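Local structure of molybdenum ABC transporter, periplasmic molybdenum-binding protein (Vibrio cholerae, 4RXL) at residues I57-N65 and D122-A130. The protein binds tungstate, and probably molybdate, as the periplasmic solute-binding component (ModA) of an ABC transporter. Sequence-based numbering, arbitrary orientation.
With WO4 (tungstate(VI)ion), chain B.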
loop_
_atom_site.group_PDB
_atom_site.type_symbol
_atom_site.label_atom_id
_atom_site.label_comp_id
_atom_site.label_asym_id
_atom_site.label_seq_id
_atom_site.Cartn_x
_atom_site.Cartn_y
_atom_site.Cartn_z
ATOM N N ILE A 57 -9.601 4.871 0.136
ATOM C CA ILE A 57 -8.585 4.521 -0.856
ATOM C C ILE A 57 -7.957 3.215 -0.415
ATOM O O ILE A 57 -7.331 3.130 0.636
ATOM C CB ILE A 57 -7.490 5.610 -0.970
ATOM C CG1 ILE A 57 -8.126 6.932 -1.438
ATOM C CG2 ILE A 57 -6.338 5.173 -1.884
ATOM C CD1 ILE A 57 -7.170 8.117 -1.370
ATOM N N SER A 58 -8.109 2.191 -1.226
ATOM C CA SER A 58 -7.521 0.870 -0.952
ATOM C C SER A 58 -6.257 0.639 -1.755
ATOM O O SER A 58 -6.088 1.208 -2.825
ATOM C CB SER A 58 -8.558 -0.168 -1.342
ATOM O OG SER A 58 -8.100 -1.477 -1.086
ATOM N N ALA A 59 -5.364 -0.226 -1.262
ATOM C CA ALA A 59 -4.177 -0.630 -2.004
ATOM C C ALA A 59 -4.402 -1.857 -2.886
ATOM O O ALA A 59 -3.454 -2.348 -3.533
ATOM C CB ALA A 59 -3.023 -0.829 -1.061
ATOM N N ASN A 60 -5.644 -2.357 -2.909
ATOM C CA ASN A 60 -6.069 -3.289 -3.961
ATOM C C ASN A 60 -7.518 -3.086 -4.396
ATOM O O ASN A 60 -8.267 -2.390 -3.729
ATOM C CB ASN A 60 -5.792 -4.746 -3.567
ATOM C CG ASN A 60 -6.663 -5.257 -2.447
ATOM O OD1 ASN A 60 -7.649 -4.636 -2.050
ATOM N ND2 ASN A 60 -6.279 -6.437 -1.915
ATOM N N GLU A 61 -7.912 -3.685 -5.510
ATOM C CA GLU A 61 -9.279 -3.526 -5.994
ATOM C C GLU A 61 -10.265 -4.267 -5.105
ATOM O O GLU A 61 -11.391 -3.814 -4.890
ATOM C CB GLU A 61 -9.365 -3.974 -7.463
ATOM C CG GLU A 61 -8.619 -2.983 -8.375
ATOM C CD GLU A 61 -8.361 -3.475 -9.790
ATOM O OE1 GLU A 61 -7.993 -4.656 -9.962
ATOM O OE2 GLU A 61 -8.487 -2.659 -10.731
ATOM N N GLU A 62 -9.811 -5.380 -4.546
ATOM C CA GLU A 62 -10.658 -6.298 -3.801
ATOM C C GLU A 62 -11.316 -5.613 -2.608
ATOM O O GLU A 62 -12.525 -5.751 -2.422
ATOM C CB GLU A 62 -9.844 -7.529 -3.362
ATOM C CG GLU A 62 -9.544 -8.517 -4.505
ATOM C CD GLU A 62 -8.620 -7.997 -5.627
ATOM O OE1 GLU A 62 -7.687 -7.184 -5.343
ATOM O OE2 GLU A 62 -8.817 -8.434 -6.802
ATOM N N TRP A 63 -10.564 -4.873 -1.804
ATOM C CA TRP A 63 -11.180 -4.298 -0.611
ATOM C C TRP A 63 -12.177 -3.196 -0.925
ATOM O O TRP A 63 -13.090 -2.978 -0.134
ATOM C CB TRP A 63 -10.158 -3.841 0.426
ATOM C CG TRP A 63 -9.587 -5.063 1.119
ATOM C CD1 TRP A 63 -8.309 -5.560 1.025
ATOM C CD2 TRP A 63 -10.303 -5.948 1.970
ATOM N NE1 TRP A 63 -8.185 -6.710 1.783
ATOM C CE2 TRP A 63 -9.402 -6.970 2.367
ATOM C CE3 TRP A 63 -11.618 -5.978 2.447
ATOM C CZ2 TRP A 63 -9.774 -7.980 3.213
ATOM C CZ3 TRP A 63 -11.989 -6.993 3.272
ATOM C CH2 TRP A 63 -11.064 -7.986 3.658
ATOM N N ALA A 64 -12.036 -2.520 -2.071
ATOM C CA ALA A 64 -13.031 -1.525 -2.441
ATOM C C ALA A 64 -14.261 -2.236 -2.974
ATOM O O ALA A 64 -15.392 -1.851 -2.668
ATOM C CB ALA A 64 -12.469 -0.545 -3.455
ATOM N N ASN A 65 -14.054 -3.306 -3.741
ATOM C CA ASN A 65 -15.177 -4.095 -4.243
ATOM C C ASN A 65 -15.954 -4.844 -3.132
ATOM O O ASN A 65 -17.156 -5.076 -3.249
ATOM C CB ASN A 65 -14.713 -5.073 -5.318
ATOM C CG ASN A 65 -15.868 -5.740 -6.035
ATOM O OD1 ASN A 65 -16.663 -5.093 -6.720
ATOM N ND2 ASN A 65 -15.970 -7.045 -5.866
ATOM N N ASP A 122 -2.677 -12.637 4.438
ATOM C CA ASP A 122 -3.985 -13.123 4.072
ATOM C C ASP A 122 -4.928 -12.000 3.719
ATOM O O ASP A 122 -5.831 -12.211 2.917
ATOM C CB ASP A 122 -4.580 -13.990 5.187
ATOM C CG ASP A 122 -3.788 -15.280 5.403
ATOM O OD1 ASP A 122 -3.517 -15.983 4.400
ATOM O OD2 ASP A 122 -3.433 -15.583 6.564
ATOM N N ALA A 123 -4.723 -10.806 4.277
ATOM C CA ALA A 123 -5.694 -9.721 4.084
ATOM C C ALA A 123 -5.135 -8.351 3.694
ATOM O O ALA A 123 -5.816 -7.601 3.009
ATOM C CB ALA A 123 -6.559 -9.578 5.320
ATOM N N VAL A 124 -3.932 -7.992 4.135
ATOM C CA VAL A 124 -3.398 -6.669 3.802
ATOM C C VAL A 124 -2.837 -6.691 2.392
ATOM O O VAL A 124 -2.014 -7.570 2.107
ATOM C CB VAL A 124 -2.307 -6.191 4.790
ATOM C CG1 VAL A 124 -1.793 -4.830 4.359
ATOM C CG2 VAL A 124 -2.884 -6.152 6.188
ATOM N N PRO A 125 -3.213 -5.719 1.525
ATOM C CA PRO A 125 -2.759 -5.820 0.134
ATOM C C PRO A 125 -1.265 -6.062 -0.035
ATOM O O PRO A 125 -0.881 -6.958 -0.777
ATOM C CB PRO A 125 -3.214 -4.499 -0.489
ATOM C CG PRO A 125 -4.495 -4.235 0.259
ATOM C CD PRO A 125 -4.195 -4.641 1.698
ATOM N N ALA A 126 -0.425 -5.343 0.705
ATOM C CA ALA A 126 1.013 -5.532 0.531
ATOM C C ALA A 126 1.451 -6.946 0.902
ATOM O O ALA A 126 2.414 -7.471 0.333
ATOM C CB ALA A 126 1.780 -4.538 1.382
ATOM N N GLY A 127 0.811 -7.535 1.915
ATOM C CA GLY A 127 1.066 -8.947 2.258
ATOM C C GLY A 127 0.569 -9.922 1.192
ATOM O O GLY A 127 1.236 -10.920 0.912
ATOM N N MET A 128 -0.631 -9.688 0.664
ATOM C CA MET A 128 -1.187 -10.528 -0.400
ATOM C C MET A 128 -0.302 -10.495 -1.651
ATOM O O MET A 128 -0.007 -11.562 -2.240
ATOM C CB MET A 128 -2.602 -10.104 -0.771
ATOM C CG MET A 128 -3.638 -10.247 0.348
ATOM S SD MET A 128 -5.280 -9.460 0.063
ATOM C CE MET A 128 -5.827 -10.307 -1.406
ATOM N N TYR A 129 0.149 -9.295 -2.037
ATOM C CA TYR A 129 1.046 -9.182 -3.196
ATOM C C TYR A 129 2.388 -9.849 -2.901
ATOM O O TYR A 129 2.931 -10.508 -3.764
ATOM C CB TYR A 129 1.308 -7.719 -3.559
ATOM C CG TYR A 129 0.115 -6.885 -3.986
ATOM C CD1 TYR A 129 -0.673 -7.214 -5.094
ATOM C CD2 TYR A 129 -0.159 -5.696 -3.328
ATOM C CE1 TYR A 129 -1.725 -6.390 -5.500
ATOM C CE2 TYR A 129 -1.213 -4.875 -3.720
ATOM C CZ TYR A 129 -2.009 -5.239 -4.786
ATOM O OH TYR A 129 -3.041 -4.382 -5.158
ATOM N N ALA A 130 2.913 -9.675 -1.703
ATOM C CA ALA A 130 4.129 -10.397 -1.286
ATOM C C ALA A 130 4.015 -11.905 -1.398
ATOM O O ALA A 130 4.902 -12.589 -1.960
ATOM C CB ALA A 130 4.521 -10.003 0.119
HETATM W W WO4 B . -1.427 -1.341 2.615
HETATM O O1 WO4 B . -0.594 -1.470 4.442
HETATM O O2 WO4 B . -0.895 -2.822 1.309
HETATM O O3 WO4 B . -3.474 -1.370 2.814
HETATM O O4 WO4 B . -0.857 0.430 1.720
HETATM O O HOH W 1 -5.153 -4.710 -6.957
#
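Two hydrogen bonds, from Tyr129 to Ala59 and from Trp63 to Ala123, close a buried contact across the cleft between the two lobes, where the N-terminal ends of helices 61-69 and 125-137 meet beside bound tungstate. Each runs from a side-chain donor of one lobe to a backbone carbonyl of the other, in opposite directions. Tyr129 OH donates to a lone pair of Ala59 O at 2.6 Å, while a water, 2.8 Å from Tyr129 OH, donates to the hydroxyl and accepts from Glu61 N. Trp63 NE1 reaches Ala123 O at 2.8 Å, a bent bond (145° at the hydrogen) in the carbonyl plane but tilted from the indole plane. Between them sits Pro125: its CB meets Ala59 CB at 3.7 Å, while its CG lies against the Asn60 amide, the two side chains crossing at about a right angle. With chi1 at 69°, Asn60, the N-cap of helix 61-69, accepts from Trp63 N through OD1 at 2.9 Å; ND2 lies beside Met128 SD. Ala126 N donates to tungstate O2 at 2.6 Å, and Ser40, Ser13, Tyr171 and Val153 also bind the anion. Such interlobe closure over an oxyanion is characteristic of the closed, ligand-bound state of periplasmic binding proteins.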